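Local coordinates for protein amidase, hydantoinase/carbamoylase family (Burkholderia ambifaria, PDB 5TP4) that probably hydrolyses N-carbamoyl-L-amino acids as a zinc-dependent amidase of the peptidase M20 family, at residues B[215-229]-B[324-338]. Residues are numbered along the deposited sequence; the frame is centred on the assembly and turned at random.
Sequences VTGGQAIRWLDVRVT and QVAIDTCWRSPATPF. With EDO (1,2-ethanediol), chain T.
Q324 opens an antiparallel pairing with T229, its N and O both bonded to the T229 backbone. The two strands belong to the lid domain of the M20 fold, and their far ends run as a two-stranded connection, the hinge in related enzymes, into the zinc-binding catalytic domain. V325 sets CG2 against V226 CG1 at 3.7 Å, and helices 246-262 and 300-321 pack on this face of the sheet. I327 lies alongside V226 and points the same way. T329 does the same with L224, its OG1 3.1 Å from L224 CD2. Next comes a classic beta bulge: C330 and W331 both face W223, and W223 O takes C330 N at 2.9 Å and, weakly, W331 N. C330 SG rests on W223 CB, and R282 of the second subunit packs on both residues. W331 turns CG anti to its own N (chi1 -170°), which sends the ring along the strand past W223. Its edge meets the W223 face, with planes at 59°; CE3 lies 4.0 Å above the W223 ring plane, toward the rim. Further along the same ring, CZ3 meets I221 CG2. R332 packs CG on R222 CD. The R222 chain bends at chi2 (-73°). R222 NH1 comes back to I221 O, and R222 NH2 forms salt bridges with D300 and D304. I221 O thus holds two donors, R222 NH1 and S333 N. Past S333 the regular pairing breaks off, though A220 CB and A335 CB stay 4.1 Å apart. A 1,2-ethanediol, probably from crystallisation, bonds to P334 O and lies between S333 and T336. T336 then exchanges two backbone bonds with G218. F338 closes the pairing in this connection. Its N reaches T216 O, V215 CG1 touches CE2, and G217 CA sits over the ring centre, 3.6 Å from the F338 centroid.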
loop_
_atom_site.group_PDB
_atom_site.type_symbol
_atom_site.label_atom_id
_atom_site.label_comp_id
_atom_site.label_asym_id
_atom_site.label_seq_id
_atom_site.Cartn_x
_atom_site.Cartn_y
_atom_site.Cartn_z
ATOM N N VAL B 215 2.670 36.031 4.379
ATOM C CA VAL B 215 2.789 34.736 5.053
ATOM C C VAL B 215 2.730 34.947 6.558
ATOM O O VAL B 215 3.463 35.775 7.108
ATOM C CB VAL B 215 4.080 34.004 4.638
ATOM C CG1 VAL B 215 4.041 32.614 5.181
ATOM C CG2 VAL B 215 4.215 33.940 3.115
ATOM N N THR B 216 1.884 34.171 7.236
ATOM C CA THR B 216 1.665 34.414 8.655
ATOM C C THR B 216 2.539 33.559 9.566
ATOM O O THR B 216 2.738 33.931 10.731
ATOM C CB THR B 216 0.179 34.214 9.002
ATOM O OG1 THR B 216 -0.226 32.881 8.710
ATOM C CG2 THR B 216 -0.662 35.131 8.159
ATOM N N GLY B 217 3.078 32.463 9.069
ATOM C CA GLY B 217 3.805 31.524 9.898
ATOM C C GLY B 217 3.719 30.142 9.286
ATOM O O GLY B 217 3.235 29.969 8.173
ATOM N N GLY B 218 4.198 29.167 10.050
ATOM C CA GLY B 218 4.131 27.771 9.655
ATOM C C GLY B 218 3.151 27.031 10.547
ATOM O O GLY B 218 2.779 27.521 11.619
ATOM N N GLN B 219 2.718 25.857 10.088
ATOM C CA GLN B 219 1.686 25.059 10.734
ATOM C C GLN B 219 2.238 24.263 11.907
ATOM O O GLN B 219 3.424 23.940 11.964
ATOM C CB GLN B 219 1.111 24.056 9.734
ATOM C CG GLN B 219 0.345 24.702 8.611
ATOM C CD GLN B 219 0.354 23.850 7.372
ATOM O OE1 GLN B 219 1.365 23.233 7.033
ATOM N NE2 GLN B 219 -0.781 23.824 6.679
ATOM N N ALA B 220 1.329 23.869 12.810
ATOM C CA ALA B 220 1.585 22.726 13.688
ATOM C C ALA B 220 1.321 21.439 12.909
ATOM O O ALA B 220 0.343 21.349 12.158
ATOM C CB ALA B 220 0.697 22.774 14.928
ATOM N N ILE B 221 2.219 20.458 13.055
ATOM C CA ILE B 221 2.197 19.232 12.261
ATOM C C ILE B 221 2.291 18.042 13.209
ATOM O O ILE B 221 3.122 18.038 14.126
ATOM C CB ILE B 221 3.367 19.168 11.261
ATOM C CG1 ILE B 221 3.487 20.454 10.441
ATOM C CG2 ILE B 221 3.211 17.936 10.325
ATOM C CD1 ILE B 221 4.742 20.479 9.583
ATOM N N ARG B 222 1.488 17.011 12.950
ATOM C CA ARG B 222 1.655 15.708 13.579
ATOM C C ARG B 222 1.736 14.648 12.492
ATOM O O ARG B 222 0.970 14.679 11.525
ATOM C CB ARG B 222 0.490 15.365 14.526
ATOM C CG ARG B 222 0.223 16.474 15.529
ATOM C CD ARG B 222 1.308 16.519 16.586
ATOM N NE ARG B 222 0.985 17.500 17.632
ATOM C CZ ARG B 222 1.407 18.766 17.655
ATOM N NH1 ARG B 222 2.195 19.232 16.691
ATOM N NH2 ARG B 222 1.044 19.573 18.648
ATOM N N TRP B 223 2.654 13.709 12.667
ATOM C CA TRP B 223 2.733 12.511 11.841
ATOM C C TRP B 223 2.383 11.320 12.711
ATOM O O TRP B 223 2.949 11.161 13.796
ATOM C CB TRP B 223 4.134 12.326 11.275
ATOM C CG TRP B 223 4.397 13.080 10.021
ATOM C CD1 TRP B 223 3.585 13.992 9.412
ATOM C CD2 TRP B 223 5.554 12.945 9.191
ATOM N NE1 TRP B 223 4.176 14.442 8.238
ATOM C CE2 TRP B 223 5.385 13.814 8.088
ATOM C CE3 TRP B 223 6.724 12.186 9.283
ATOM C CZ2 TRP B 223 6.340 13.928 7.080
ATOM C CZ3 TRP B 223 7.672 12.299 8.271
ATOM C CH2 TRP B 223 7.477 13.170 7.193
ATOM N N LEU B 224 1.448 10.506 12.238
ATOM C CA LEU B 224 0.955 9.360 12.983
ATOM C C LEU B 224 1.168 8.103 12.152
ATOM O O LEU B 224 1.142 8.136 10.918
ATOM C CB LEU B 224 -0.541 9.519 13.311
ATOM C CG LEU B 224 -0.980 10.870 13.904
ATOM C CD1 LEU B 224 -2.474 10.835 14.211
ATOM C CD2 LEU B 224 -0.229 11.144 15.144
ATOM N N ASP B 225 1.401 7.003 12.847
ATOM C CA ASP B 225 1.370 5.670 12.266
ATOM C C ASP B 225 0.148 4.967 12.819
ATOM O O ASP B 225 -0.035 4.918 14.043
ATOM C CB ASP B 225 2.611 4.853 12.635
ATOM C CG ASP B 225 3.875 5.422 12.068
ATOM O OD1 ASP B 225 3.848 5.950 10.949
ATOM O OD2 ASP B 225 4.910 5.319 12.748
ATOM N N VAL B 226 -0.658 4.392 11.934
ATOM C CA VAL B 226 -1.847 3.660 12.334
ATOM C C VAL B 226 -1.697 2.217 11.872
ATOM O O VAL B 226 -1.316 1.964 10.722
ATOM C CB VAL B 226 -3.127 4.280 11.749
ATOM C CG1 VAL B 226 -4.327 3.543 12.279
ATOM C CG2 VAL B 226 -3.223 5.767 12.093
ATOM N N ARG B 227 -2.036 1.280 12.753
ATOM C CA ARG B 227 -2.057 -0.124 12.386
ATOM C C ARG B 227 -3.378 -0.733 12.832
ATOM O O ARG B 227 -3.756 -0.628 14.003
ATOM C CB ARG B 227 -0.873 -0.863 12.997
ATOM C CG ARG B 227 -0.759 -2.295 12.522
ATOM C CD ARG B 227 0.636 -2.792 12.857
ATOM N NE ARG B 227 0.928 -4.094 12.257
ATOM C CZ ARG B 227 2.067 -4.747 12.459
ATOM N NH1 ARG B 227 2.995 -4.210 13.248
ATOM N NH2 ARG B 227 2.278 -5.925 11.882
ATOM N N VAL B 228 -4.078 -1.372 11.902
ATOM C CA VAL B 228 -5.363 -2.003 12.185
ATOM C C VAL B 228 -5.185 -3.508 12.044
ATOM O O VAL B 228 -4.654 -3.981 11.034
ATOM C CB VAL B 228 -6.461 -1.492 11.234
ATOM C CG1 VAL B 228 -7.809 -2.056 11.637
ATOM C CG2 VAL B 228 -6.489 0.040 11.243
ATOM N N THR B 229 -5.615 -4.254 13.052
ATOM C CA THR B 229 -5.433 -5.699 13.082
ATOM C C THR B 229 -6.788 -6.382 13.046
ATOM O O THR B 229 -7.674 -6.066 13.847
ATOM C CB THR B 229 -4.659 -6.133 14.333
ATOM O OG1 THR B 229 -3.425 -5.418 14.389
ATOM C CG2 THR B 229 -4.359 -7.605 14.273
ATOM N N GLN B 324 -8.735 -4.363 15.971
ATOM C CA GLN B 324 -7.936 -3.596 16.919
ATOM C C GLN B 324 -7.189 -2.516 16.153
ATOM O O GLN B 324 -6.846 -2.696 14.982
ATOM C CB GLN B 324 -6.921 -4.472 17.671
ATOM C CG GLN B 324 -7.512 -5.689 18.414
ATOM C CD GLN B 324 -7.773 -6.888 17.486
ATOM O OE1 GLN B 324 -6.916 -7.271 16.683
ATOM N NE2 GLN B 324 -8.966 -7.474 17.591
ATOM N N VAL B 325 -6.943 -1.385 16.811
ATOM C CA VAL B 325 -6.255 -0.282 16.151
ATOM C C VAL B 325 -5.265 0.310 17.135
ATOM O O VAL B 325 -5.547 0.444 18.331
ATOM C CB VAL B 325 -7.226 0.783 15.588
ATOM C CG1 VAL B 325 -8.092 1.420 16.698
ATOM C CG2 VAL B 325 -6.443 1.847 14.785
ATOM N N ALA B 326 -4.071 0.595 16.638
ATOM C CA ALA B 326 -3.039 1.254 17.418
ATOM C C ALA B 326 -2.581 2.491 16.667
ATOM O O ALA B 326 -2.369 2.436 15.458
ATOM C CB ALA B 326 -1.869 0.312 17.660
ATOM N N ILE B 327 -2.431 3.609 17.378
ATOM C CA ILE B 327 -2.073 4.877 16.754
ATOM C C ILE B 327 -0.887 5.449 17.505
ATOM O O ILE B 327 -0.971 5.698 18.718
ATOM C CB ILE B 327 -3.238 5.877 16.753
ATOM C CG1 ILE B 327 -4.397 5.331 15.910
ATOM C CG2 ILE B 327 -2.761 7.236 16.261
ATOM C CD1 ILE B 327 -5.669 6.145 16.022
ATOM N N ASP B 328 0.219 5.640 16.797
ATOM C CA ASP B 328 1.454 6.141 17.381
ATOM C C ASP B 328 1.828 7.443 16.696
ATOM O O ASP B 328 1.769 7.545 15.470
ATOM C CB ASP B 328 2.597 5.122 17.232
ATOM C CG ASP B 328 2.379 3.865 18.062
ATOM O OD1 ASP B 328 2.012 3.965 19.253
ATOM O OD2 ASP B 328 2.581 2.768 17.512
ATOM N N THR B 329 2.216 8.433 17.486
ATOM C CA THR B 329 2.687 9.702 16.937
ATOM C C THR B 329 4.198 9.606 16.800
ATOM O O THR B 329 4.904 9.513 17.809
ATOM C CB THR B 329 2.304 10.866 17.846
ATOM O OG1 THR B 329 0.885 10.900 17.991
ATOM C CG2 THR B 329 2.774 12.209 17.227
ATOM N N CYS B 330 4.698 9.639 15.562
ATOM C CA CYS B 330 6.124 9.467 15.327
ATOM C C CYS B 330 6.873 10.758 15.013
ATOM O O CYS B 330 8.107 10.738 14.993
ATOM C CB CYS B 330 6.356 8.478 14.193
ATOM S SG CYS B 330 5.695 9.092 12.657
ATOM N N TRP B 331 6.179 11.869 14.771
ATOM C CA TRP B 331 6.823 13.163 14.602
ATOM C C TRP B 331 5.861 14.267 15.003
ATOM O O TRP B 331 4.686 14.221 14.641
ATOM C CB TRP B 331 7.252 13.380 13.144
ATOM C CG TRP B 331 8.123 14.603 12.980
ATOM C CD1 TRP B 331 9.336 14.818 13.553
ATOM C CD2 TRP B 331 7.833 15.765 12.201
ATOM N NE1 TRP B 331 9.824 16.053 13.182
ATOM C CE2 TRP B 331 8.923 16.649 12.345
ATOM C CE3 TRP B 331 6.757 16.147 11.390
ATOM C CZ2 TRP B 331 8.974 17.889 11.711
ATOM C CZ3 TRP B 331 6.806 17.375 10.761
ATOM C CH2 TRP B 331 7.914 18.236 10.924
ATOM N N ARG B 332 6.372 15.274 15.706
ATOM C CA ARG B 332 5.617 16.479 16.035
ATOM C C ARG B 332 6.468 17.692 15.693
ATOM O O ARG B 332 7.684 17.674 15.883
ATOM C CB ARG B 332 5.251 16.551 17.531
ATOM C CG ARG B 332 4.535 15.327 18.100
ATOM C CD ARG B 332 4.381 15.458 19.621
ATOM N NE ARG B 332 3.628 14.327 20.157
ATOM C CZ ARG B 332 4.160 13.146 20.451
ATOM N NH1 ARG B 332 5.463 12.951 20.284
ATOM N NH2 ARG B 332 3.394 12.162 20.921
ATOM N N SER B 333 5.822 18.745 15.206
ATOM C CA SER B 333 6.482 20.024 14.980
ATOM C C SER B 333 5.515 21.124 15.392
ATOM O O SER B 333 4.326 21.060 15.059
ATOM C CB SER B 333 6.877 20.209 13.511
ATOM O OG SER B 333 7.968 21.111 13.443
ATOM N N PRO B 334 5.993 22.140 16.101
ATOM C CA PRO B 334 5.097 23.176 16.617
ATOM C C PRO B 334 4.749 24.199 15.549
ATOM O O PRO B 334 5.478 24.402 14.580
ATOM C CB PRO B 334 5.925 23.831 17.727
ATOM C CG PRO B 334 7.353 23.701 17.201
ATOM C CD PRO B 334 7.404 22.363 16.479
ATOM N N ALA B 335 3.620 24.865 15.759
ATOM C CA ALA B 335 3.320 26.027 14.934
ATOM C C ALA B 335 4.421 27.065 15.110
ATOM O O ALA B 335 5.057 27.158 16.160
ATOM C CB ALA B 335 1.964 26.627 15.314
ATOM N N THR B 336 4.651 27.844 14.068
ATOM C CA THR B 336 5.748 28.813 14.039
ATOM C C THR B 336 5.221 30.146 13.540
ATOM O O THR B 336 5.329 30.471 12.358
ATOM C CB THR B 336 6.896 28.314 13.153
ATOM O OG1 THR B 336 7.168 26.939 13.478
ATOM C CG2 THR B 336 8.153 29.151 13.411
ATOM N N PRO B 337 4.653 30.960 14.423
ATOM C CA PRO B 337 4.182 32.281 13.989
ATOM C C PRO B 337 5.333 33.200 13.598
ATOM O O PRO B 337 6.405 33.190 14.214
ATOM C CB PRO B 337 3.436 32.815 15.216
ATOM C CG PRO B 337 3.954 32.012 16.351
ATOM C CD PRO B 337 4.273 30.665 15.813
ATOM N N PHE B 338 5.093 33.992 12.561
ATOM C CA PHE B 338 6.035 35.027 12.159
ATOM C C PHE B 338 5.778 36.310 12.950
ATOM O O PHE B 338 4.799 36.438 13.683
ATOM C CB PHE B 338 5.939 35.259 10.645
ATOM C CG PHE B 338 6.468 34.127 9.821
ATOM C CD1 PHE B 338 7.303 33.169 10.393
ATOM C CD2 PHE B 338 6.137 34.023 8.480
ATOM C CE1 PHE B 338 7.787 32.105 9.632
ATOM C CE2 PHE B 338 6.629 32.980 7.692
ATOM C CZ PHE B 338 7.458 32.009 8.269
HETATM C C1 EDO T . 6.407 24.774 10.912
HETATM O O1 EDO T . 5.596 25.626 11.741
HETATM C C2 EDO T . 6.463 23.375 11.519
HETATM O O2 EDO T . 7.109 23.414 12.803
HETATM O O HOH W 1 0.963 1.815 14.971
#